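Local coordinates for exopolysaccharide biosynthesis protein (Pantoea stewartii subsp. stewartii DC283, PDB 6TGF), which modifies the glycan of the bacterial biofilm, probably as a hydrolase, and has a tailspike-like parallel beta-helix fold, at residues Y233-G242 and A254-S262; L466-H477 and Q488-G499. All blocks are in the same frame, centred on the assembly; numbering follows the deposited sequence.

Contact 1 of 2, residues Y233-G242 and A254-S262; sequences YNRLSLFDFG and AIKAMYQWS. With EDO (1,2-ethanediol), chain C.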
# COMPACT_ATOMS: atom_id res chain seq x y z
N TYR B 233 -30.42 -0.27 3.33
CA TYR B 233 -30.40 0.70 2.20
C TYR B 233 -29.14 0.52 1.35
O TYR B 233 -29.11 1.03 0.21
CB TYR B 233 -30.52 2.14 2.70
CG TYR B 233 -31.91 2.55 3.13
CD1 TYR B 233 -32.95 2.61 2.21
CD2 TYR B 233 -32.18 2.90 4.44
CE1 TYR B 233 -34.23 2.99 2.59
CE2 TYR B 233 -33.46 3.28 4.83
CZ TYR B 233 -34.48 3.33 3.91
OH TYR B 233 -35.74 3.70 4.29
N ASN B 234 -28.13 -0.18 1.88
CA ASN B 234 -26.83 -0.43 1.19
C ASN B 234 -26.94 -1.61 0.22
O ASN B 234 -25.97 -1.84 -0.53
CB ASN B 234 -25.69 -0.63 2.19
CG ASN B 234 -25.28 0.66 2.88
OD1 ASN B 234 -25.17 1.70 2.23
ND2 ASN B 234 -25.04 0.60 4.18
N ARG B 235 -28.07 -2.34 0.22
CA ARG B 235 -28.31 -3.51 -0.66
C ARG B 235 -29.20 -3.12 -1.86
O ARG B 235 -29.42 -3.98 -2.72
CB ARG B 235 -28.94 -4.66 0.13
CG ARG B 235 -28.07 -5.17 1.27
CD ARG B 235 -28.51 -6.50 1.84
NE ARG B 235 -28.17 -7.62 0.95
CZ ARG B 235 -29.05 -8.34 0.25
NH1 ARG B 235 -30.35 -8.10 0.31
NH2 ARG B 235 -28.60 -9.32 -0.52
N LEU B 236 -29.68 -1.87 -1.91
CA LEU B 236 -30.42 -1.32 -3.08
C LEU B 236 -29.46 -1.24 -4.27
O LEU B 236 -28.25 -1.03 -4.06
CB LEU B 236 -30.98 0.07 -2.74
CG LEU B 236 -32.21 0.10 -1.84
CD1 LEU B 236 -32.53 1.52 -1.41
CD2 LEU B 236 -33.42 -0.51 -2.54
N SER B 237 -29.99 -1.42 -5.49
CA SER B 237 -29.26 -1.29 -6.77
C SER B 237 -30.13 -0.53 -7.78
O SER B 237 -31.30 -0.25 -7.45
CB SER B 237 -28.85 -2.64 -7.31
OG SER B 237 -29.98 -3.38 -7.76
N LEU B 238 -29.59 -0.22 -8.96
CA LEU B 238 -30.29 0.53 -10.03
C LEU B 238 -31.46 -0.29 -10.59
O LEU B 238 -32.36 0.33 -11.19
CB LEU B 238 -29.29 0.90 -11.14
CG LEU B 238 -28.34 2.05 -10.80
CD1 LEU B 238 -27.24 2.16 -11.85
CD2 LEU B 238 -29.09 3.37 -10.68
N PHE B 239 -31.45 -1.62 -10.41
CA PHE B 239 -32.58 -2.52 -10.74
C PHE B 239 -33.85 -2.04 -10.02
O PHE B 239 -34.93 -2.08 -10.63
CB PHE B 239 -32.29 -3.98 -10.37
CG PHE B 239 -31.37 -4.74 -11.30
CD1 PHE B 239 -31.09 -4.30 -12.59
CD2 PHE B 239 -30.81 -5.95 -10.90
CE1 PHE B 239 -30.25 -5.02 -13.43
CE2 PHE B 239 -29.98 -6.67 -11.74
CZ PHE B 239 -29.70 -6.21 -13.01
N ASP B 240 -33.70 -1.59 -8.77
CA ASP B 240 -34.81 -1.10 -7.91
C ASP B 240 -35.34 0.24 -8.45
O ASP B 240 -36.50 0.57 -8.13
CB ASP B 240 -34.37 -0.95 -6.45
CG ASP B 240 -33.97 -2.27 -5.81
OD1 ASP B 240 -34.78 -3.22 -5.88
OD2 ASP B 240 -32.86 -2.33 -5.26
N PHE B 241 -34.53 0.97 -9.23
CA PHE B 241 -34.89 2.28 -9.85
C PHE B 241 -35.21 2.11 -11.34
O PHE B 241 -35.38 3.13 -12.03
CB PHE B 241 -33.77 3.29 -9.57
CG PHE B 241 -33.75 3.80 -8.15
CD1 PHE B 241 -33.13 3.06 -7.15
CD2 PHE B 241 -34.36 4.99 -7.81
CE1 PHE B 241 -33.12 3.51 -5.84
CE2 PHE B 241 -34.35 5.45 -6.50
CZ PHE B 241 -33.73 4.71 -5.52
N GLY B 242 -35.29 0.86 -11.82
CA GLY B 242 -35.86 0.50 -13.13
C GLY B 242 -34.81 0.28 -14.21
O GLY B 242 -35.20 0.25 -15.40
N ALA B 254 -32.80 5.89 -14.35
CA ALA B 254 -32.61 5.11 -13.11
C ALA B 254 -31.47 5.71 -12.29
O ALA B 254 -31.65 5.91 -11.07
CB ALA B 254 -32.34 3.66 -13.45
N ILE B 255 -30.34 5.99 -12.94
CA ILE B 255 -29.11 6.58 -12.32
C ILE B 255 -29.46 7.95 -11.73
O ILE B 255 -29.05 8.22 -10.59
CB ILE B 255 -27.96 6.66 -13.34
CG1 ILE B 255 -27.44 5.26 -13.70
CG2 ILE B 255 -26.84 7.56 -12.83
CD1 ILE B 255 -26.57 5.22 -14.93
N LYS B 256 -30.20 8.78 -12.48
CA LYS B 256 -30.67 10.12 -12.04
C LYS B 256 -31.64 9.98 -10.86
O LYS B 256 -31.53 10.78 -9.91
CB LYS B 256 -31.33 10.87 -13.21
CG LYS B 256 -30.37 11.32 -14.31
CD LYS B 256 -30.97 12.37 -15.22
CE LYS B 256 -30.18 12.56 -16.50
NZ LYS B 256 -30.90 12.02 -17.68
N ALA B 257 -32.55 9.00 -10.92
CA ALA B 257 -33.57 8.72 -9.89
C ALA B 257 -32.90 8.29 -8.59
O ALA B 257 -33.21 8.88 -7.53
CB ALA B 257 -34.54 7.67 -10.38
N MET B 258 -32.01 7.29 -8.66
CA MET B 258 -31.29 6.72 -7.49
C MET B 258 -30.39 7.80 -6.88
O MET B 258 -30.28 7.83 -5.63
CB MET B 258 -30.44 5.50 -7.87
CG MET B 258 -29.87 4.78 -6.66
SD MET B 258 -29.07 3.21 -7.07
CE MET B 258 -28.89 2.50 -5.44
N TYR B 259 -29.77 8.64 -7.71
CA TYR B 259 -28.90 9.75 -7.27
C TYR B 259 -29.72 10.75 -6.45
O TYR B 259 -29.36 11.01 -5.29
CB TYR B 259 -28.24 10.49 -8.44
CG TYR B 259 -27.30 11.57 -7.99
CD1 TYR B 259 -26.20 11.26 -7.20
CD2 TYR B 259 -27.51 12.91 -8.30
CE1 TYR B 259 -25.33 12.23 -6.75
CE2 TYR B 259 -26.64 13.90 -7.86
CZ TYR B 259 -25.55 13.56 -7.08
OH TYR B 259 -24.67 14.50 -6.63
N GLN B 260 -30.79 11.27 -7.04
CA GLN B 260 -31.65 12.32 -6.43
C GLN B 260 -32.27 11.77 -5.13
O GLN B 260 -32.38 12.55 -4.17
CB GLN B 260 -32.73 12.80 -7.40
CG GLN B 260 -33.21 14.21 -7.11
CD GLN B 260 -34.65 14.43 -7.50
OE1 GLN B 260 -35.54 13.68 -7.09
NE2 GLN B 260 -34.90 15.47 -8.28
N TRP B 261 -32.64 10.49 -5.11
CA TRP B 261 -33.14 9.78 -3.90
C TRP B 261 -32.08 9.84 -2.79
O TRP B 261 -32.42 10.29 -1.68
CB TRP B 261 -33.52 8.32 -4.21
CG TRP B 261 -33.73 7.50 -2.98
CD1 TRP B 261 -34.85 7.46 -2.20
CD2 TRP B 261 -32.78 6.61 -2.36
NE1 TRP B 261 -34.66 6.60 -1.15
CE2 TRP B 261 -33.40 6.07 -1.22
CE3 TRP B 261 -31.47 6.22 -2.66
CZ2 TRP B 261 -32.76 5.15 -0.38
CZ3 TRP B 261 -30.83 5.32 -1.83
CH2 TRP B 261 -31.48 4.79 -0.71
N SER B 262 -30.85 9.41 -3.09
CA SER B 262 -29.71 9.32 -2.14
C SER B 262 -29.36 10.71 -1.60
O SER B 262 -28.98 10.80 -0.42
CB SER B 262 -28.51 8.67 -2.78
OG SER B 262 -27.91 9.54 -3.73
C1 EDO C . -36.11 3.63 -15.37
O1 EDO C . -36.39 4.86 -14.73
C2 EDO C . -37.33 2.93 -15.85
O2 EDO C . -37.56 3.05 -17.24

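Contact 2 of 2, residues L466-H477 and Q488-G499; sequences LEDCKNPLIAWH and QSGSWIDNSEQG. With EDO (1,2-ethanediol), chain D.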
# COMPACT_ATOMS: atom_id res chain seq x y z
N LEU B 466 8.08 2.30 -18.36
CA LEU B 466 7.73 2.80 -19.71
C LEU B 466 8.43 1.90 -20.74
O LEU B 466 9.67 1.84 -20.71
CB LEU B 466 8.17 4.26 -19.85
CG LEU B 466 7.66 5.21 -18.77
CD1 LEU B 466 8.37 6.55 -18.84
CD2 LEU B 466 6.15 5.41 -18.88
N GLU B 467 7.66 1.21 -21.59
CA GLU B 467 8.17 0.27 -22.62
C GLU B 467 7.56 0.62 -23.98
O GLU B 467 6.32 0.64 -24.09
CB GLU B 467 7.86 -1.18 -22.24
CG GLU B 467 8.56 -1.64 -20.97
CD GLU B 467 8.64 -3.15 -20.81
OE1 GLU B 467 9.42 -3.60 -19.94
OE2 GLU B 467 7.93 -3.87 -21.54
N ASP B 468 8.41 0.88 -24.98
CA ASP B 468 8.03 1.10 -26.40
C ASP B 468 7.05 2.28 -26.51
O ASP B 468 6.12 2.19 -27.32
CB ASP B 468 7.45 -0.18 -27.01
CG ASP B 468 7.24 -0.11 -28.51
OD1 ASP B 468 8.18 0.32 -29.21
OD2 ASP B 468 6.13 -0.46 -28.97
N CYS B 469 7.28 3.34 -25.73
CA CYS B 469 6.47 4.59 -25.75
C CYS B 469 7.12 5.58 -26.71
O CYS B 469 8.31 5.91 -26.50
CB CYS B 469 6.33 5.17 -24.35
SG CYS B 469 5.21 4.20 -23.30
N LYS B 470 6.37 6.03 -27.72
CA LYS B 470 6.86 6.87 -28.84
C LYS B 470 7.58 8.11 -28.29
O LYS B 470 8.70 8.40 -28.75
CB LYS B 470 5.71 7.29 -29.75
CG LYS B 470 6.12 8.03 -31.02
CD LYS B 470 4.96 8.45 -31.88
CE LYS B 470 5.39 9.25 -33.09
NZ LYS B 470 4.25 9.51 -34.00
N ASN B 471 6.95 8.80 -27.33
CA ASN B 471 7.44 10.09 -26.76
C ASN B 471 7.82 9.89 -25.30
O ASN B 471 7.40 8.92 -24.67
CB ASN B 471 6.38 11.18 -26.92
CG ASN B 471 6.07 11.48 -28.37
OD1 ASN B 471 6.96 11.83 -29.14
ND2 ASN B 471 4.81 11.33 -28.76
N PRO B 472 8.65 10.79 -24.72
CA PRO B 472 8.97 10.72 -23.30
C PRO B 472 7.80 11.18 -22.42
O PRO B 472 6.97 11.94 -22.88
CB PRO B 472 10.15 11.69 -23.15
CG PRO B 472 9.95 12.69 -24.27
CD PRO B 472 9.35 11.89 -25.40
N LEU B 473 7.76 10.68 -21.17
CA LEU B 473 6.96 11.29 -20.08
C LEU B 473 7.53 12.68 -19.82
O LEU B 473 8.72 12.77 -19.45
CB LEU B 473 7.03 10.39 -18.84
CG LEU B 473 6.39 10.96 -17.57
CD1 LEU B 473 4.89 11.16 -17.75
CD2 LEU B 473 6.65 10.05 -16.38
N ILE B 474 6.74 13.73 -20.05
CA ILE B 474 7.16 15.15 -19.87
C ILE B 474 7.15 15.47 -18.37
O ILE B 474 6.06 15.45 -17.77
CB ILE B 474 6.27 16.11 -20.67
CG1 ILE B 474 6.23 15.76 -22.17
CG2 ILE B 474 6.69 17.56 -20.44
CD1 ILE B 474 7.56 15.90 -22.88
N ALA B 475 8.33 15.72 -17.79
CA ALA B 475 8.53 16.03 -16.35
C ALA B 475 9.41 17.28 -16.21
O ALA B 475 10.31 17.28 -15.35
CB ALA B 475 9.15 14.83 -15.67
N TRP B 476 9.13 18.32 -17.01
CA TRP B 476 9.90 19.59 -17.03
C TRP B 476 9.77 20.29 -15.67
O TRP B 476 8.63 20.45 -15.19
CB TRP B 476 9.42 20.51 -18.16
CG TRP B 476 9.58 19.96 -19.54
CD1 TRP B 476 10.48 19.03 -19.97
CD2 TRP B 476 8.82 20.33 -20.71
NE1 TRP B 476 10.32 18.78 -21.30
CE2 TRP B 476 9.31 19.57 -21.79
CE3 TRP B 476 7.77 21.22 -20.94
CZ2 TRP B 476 8.79 19.67 -23.08
CZ3 TRP B 476 7.25 21.33 -22.22
CH2 TRP B 476 7.76 20.56 -23.27
N HIS B 477 10.91 20.67 -15.07
CA HIS B 477 11.00 21.38 -13.76
C HIS B 477 10.36 20.54 -12.64
O HIS B 477 10.06 21.12 -11.58
CB HIS B 477 10.34 22.76 -13.83
CG HIS B 477 10.90 23.66 -14.89
ND1 HIS B 477 12.16 24.23 -14.78
CD2 HIS B 477 10.38 24.10 -16.05
CE1 HIS B 477 12.38 24.97 -15.85
NE2 HIS B 477 11.31 24.92 -16.64
N GLN B 488 12.41 0.70 -21.41
CA GLN B 488 12.74 -0.24 -22.52
C GLN B 488 12.29 0.37 -23.85
O GLN B 488 11.39 1.24 -23.83
CB GLN B 488 12.06 -1.60 -22.32
CG GLN B 488 12.26 -2.20 -20.93
CD GLN B 488 13.58 -2.92 -20.79
OE1 GLN B 488 14.52 -2.42 -20.17
NE2 GLN B 488 13.65 -4.11 -21.37
N SER B 489 12.91 -0.06 -24.95
CA SER B 489 12.51 0.21 -26.35
C SER B 489 12.41 1.72 -26.61
O SER B 489 11.42 2.15 -27.25
CB SER B 489 11.21 -0.49 -26.67
OG SER B 489 11.16 -1.78 -26.08
N GLY B 490 13.38 2.50 -26.13
CA GLY B 490 13.54 3.93 -26.44
C GLY B 490 12.58 4.82 -25.66
O GLY B 490 12.52 6.03 -25.98
N SER B 491 11.85 4.27 -24.69
CA SER B 491 11.02 5.05 -23.72
C SER B 491 11.96 5.80 -22.77
O SER B 491 13.03 5.25 -22.46
CB SER B 491 10.09 4.14 -22.95
OG SER B 491 9.33 3.33 -23.83
N TRP B 492 11.59 7.01 -22.34
CA TRP B 492 12.38 7.79 -21.35
C TRP B 492 11.52 8.85 -20.66
O TRP B 492 10.37 9.07 -21.09
CB TRP B 492 13.63 8.40 -22.01
CG TRP B 492 13.38 9.35 -23.13
CD1 TRP B 492 12.83 9.07 -24.35
CD2 TRP B 492 13.72 10.75 -23.16
NE1 TRP B 492 12.78 10.20 -25.13
CE2 TRP B 492 13.32 11.24 -24.43
CE3 TRP B 492 14.30 11.64 -22.25
CZ2 TRP B 492 13.49 12.58 -24.79
CZ3 TRP B 492 14.46 12.96 -22.61
CH2 TRP B 492 14.07 13.42 -23.86
N ILE B 493 12.07 9.45 -19.60
CA ILE B 493 11.45 10.57 -18.82
C ILE B 493 12.28 11.83 -19.07
O ILE B 493 13.48 11.82 -18.71
CB ILE B 493 11.38 10.21 -17.32
CG1 ILE B 493 10.61 8.91 -17.08
CG2 ILE B 493 10.78 11.37 -16.53
CD1 ILE B 493 10.80 8.32 -15.70
N ASP B 494 11.68 12.85 -19.68
CA ASP B 494 12.30 14.17 -19.93
C ASP B 494 12.13 15.02 -18.67
O ASP B 494 11.05 15.59 -18.48
CB ASP B 494 11.71 14.84 -21.17
CG ASP B 494 12.45 16.08 -21.63
OD1 ASP B 494 13.27 16.60 -20.85
OD2 ASP B 494 12.19 16.53 -22.76
N ASN B 495 13.17 15.08 -17.83
CA ASN B 495 13.19 15.85 -16.55
C ASN B 495 14.05 17.11 -16.74
O ASN B 495 14.72 17.52 -15.77
CB ASN B 495 13.68 14.98 -15.39
CG ASN B 495 13.39 15.56 -14.02
OD1 ASN B 495 14.03 15.18 -13.04
ND2 ASN B 495 12.45 16.48 -13.94
N SER B 496 14.02 17.70 -17.94
CA SER B 496 14.82 18.89 -18.33
C SER B 496 14.13 20.17 -17.83
O SER B 496 13.14 20.04 -17.09
CB SER B 496 15.04 18.93 -19.83
OG SER B 496 13.82 19.20 -20.51
N GLU B 497 14.65 21.34 -18.21
CA GLU B 497 14.15 22.67 -17.76
C GLU B 497 13.55 23.42 -18.96
O GLU B 497 13.82 24.63 -19.09
CB GLU B 497 15.30 23.44 -17.11
CG GLU B 497 15.87 22.75 -15.89
CD GLU B 497 16.83 23.59 -15.07
OE1 GLU B 497 17.47 24.49 -15.66
OE2 GLU B 497 16.94 23.35 -13.85
N GLN B 498 12.76 22.73 -19.78
CA GLN B 498 11.99 23.34 -20.90
C GLN B 498 10.69 23.93 -20.35
O GLN B 498 10.23 23.48 -19.28
CB GLN B 498 11.67 22.30 -21.98
CG GLN B 498 12.89 21.84 -22.77
CD GLN B 498 12.53 21.30 -24.13
OE1 GLN B 498 11.37 21.01 -24.42
NE2 GLN B 498 13.53 21.16 -24.98
N GLY B 499 10.12 24.91 -21.06
CA GLY B 499 8.82 25.53 -20.74
C GLY B 499 8.87 26.38 -19.48
O GLY B 499 9.99 26.62 -18.97
C1 EDO D . 16.42 2.27 -23.09
O1 EDO D . 15.46 3.29 -23.31
C2 EDO D . 16.37 1.20 -24.12
O2 EDO D . 16.52 1.68 -25.45
O HOH W 1 10.23 4.49 -27.88
O HOH W 2 10.16 7.87 -26.30

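Contact 1 of 2, residues Y233-G242 and A254-S262
Phe-241 and Ala-254 bring the two backbones nearest, with their CA atoms 4.9 Å apart; from there the chains diverge until the CA atoms of Tyr-233 and Ser-262 are 9.7 Å apart. Residues 254-262 are regular helix, whereas 233-242 is an irregular loop that turns tightly from Ser-237 to Gly-242. That turn is held by its own bonds: Ser-237 N donates to Asp-240 OD2 (3.0 Å), and Asp-240 N returns a bond to Ser-237 O. No hydrogen bond crosses between the segments, so apolar packing does the joining.

Phe-241 lies flat on the helix. Met-258 CA sits over one face of the ring, 3.5 Å from its centroid, a CH-pi contact, while Ala-257 CB meets CD2. The Met-258 chain leaves with CG anti to the backbone N (chi1 -171°) and stays extended. It therefore runs past the Phe-241 ring, passing CG by CE1, and carries the sulfur on to Leu-238 CD2 at 3.6 Å and CE to the Leu-236 carbonyl. Leu-238 reaches the helix with both methyls, CD1 against Ile-255 CG1 and CD2 beside the sulfur. One turn on, Trp-261 lies against Phe-241, CG meeting CZ at 3.8 Å, with the ring planes inclined at 55°. The far end of the indole takes Leu-236 CD1 on CH2 (3.5 Å) and Tyr-233 CD1 at its edge, completing an aromatic cluster.

At the other end of the loop, Asn-234 packs on Val-300 of the second subunit and Arg-235 on Arg-235 of the third. Arg-228 forms a salt bridge with Asp-240, tying the turn back to strand 224-228. Ile-255 and Tyr-259 of helix 252-265, together with Leu-238 of the loop, press on Val-271 of strand 271-272, consistent with a helix that caps the first coils of the beta-helix.

Contact 2 of 2, residues L466-H477 and Q488-G499
Trp-492 lays one face of its indole on Pro-472, whose CB stands over the five-membered ring, 3.5 Å from its centroid, in a CH-pi contact. The indole gets there with CG between the backbone N and the carbonyl carbon (chi1 61°), which folds the ring back over the proline. Trp-476 is sandwiched instead: Ile-474 CG2 covers one face, Gln-498 CB the opposite one, and NE1 points to Asp-494 OD2 in a weak bond of 3.3 Å. The other carboxylate oxygen, OD1, accepts from Ser-496 N, closing an Asx turn, and also from Ser-496 OG; together they hold the carboxylate at the indole's edge. His-477 has Glu-497 CA over one ring face and donates from NE2 to Gly-499 O (3.2 Å), above that carbonyl's plane.

Parallel pairing runs between the ring contacts: Leu-473 N bonds to Trp-492 O, and Asp-494 N to Leu-473 O. In the interruption after Glu-467, Ser-491 OG accepts from Cys-469 N at 2.8 Å and donates to Gln-488 O. Asn-495 ND2 reaches Ala-475 O, while its OD1 takes a bond from Ser-510.

Leu-466, Leu-473 and Ile-493 pack together, the two leucines also on Pro-451 of strand 450-453, as in successive coils of a parallel beta-helix; strands 443-446 and 479-488 flank the Leu-466 end.

How the contacts relate
Following the chain from the N terminus, contact 1 comes first: it closes a short loop of eleven residues just after strand 224-228, setting 233-242 against helix 252-265. The chain then winds through the coils of the parallel beta-helix, and only well along that stack does contact 2 close, with strand 479-488 filling most of the ten residues between its segments. The two are in series, neither enclosing nor crossing the other, with centres about 45 Å apart and nearest atoms about 32 Å apart. Contact 1 joins a helix and loop at the N-terminal start of the beta-helix; contact 2 ties one coil to the next.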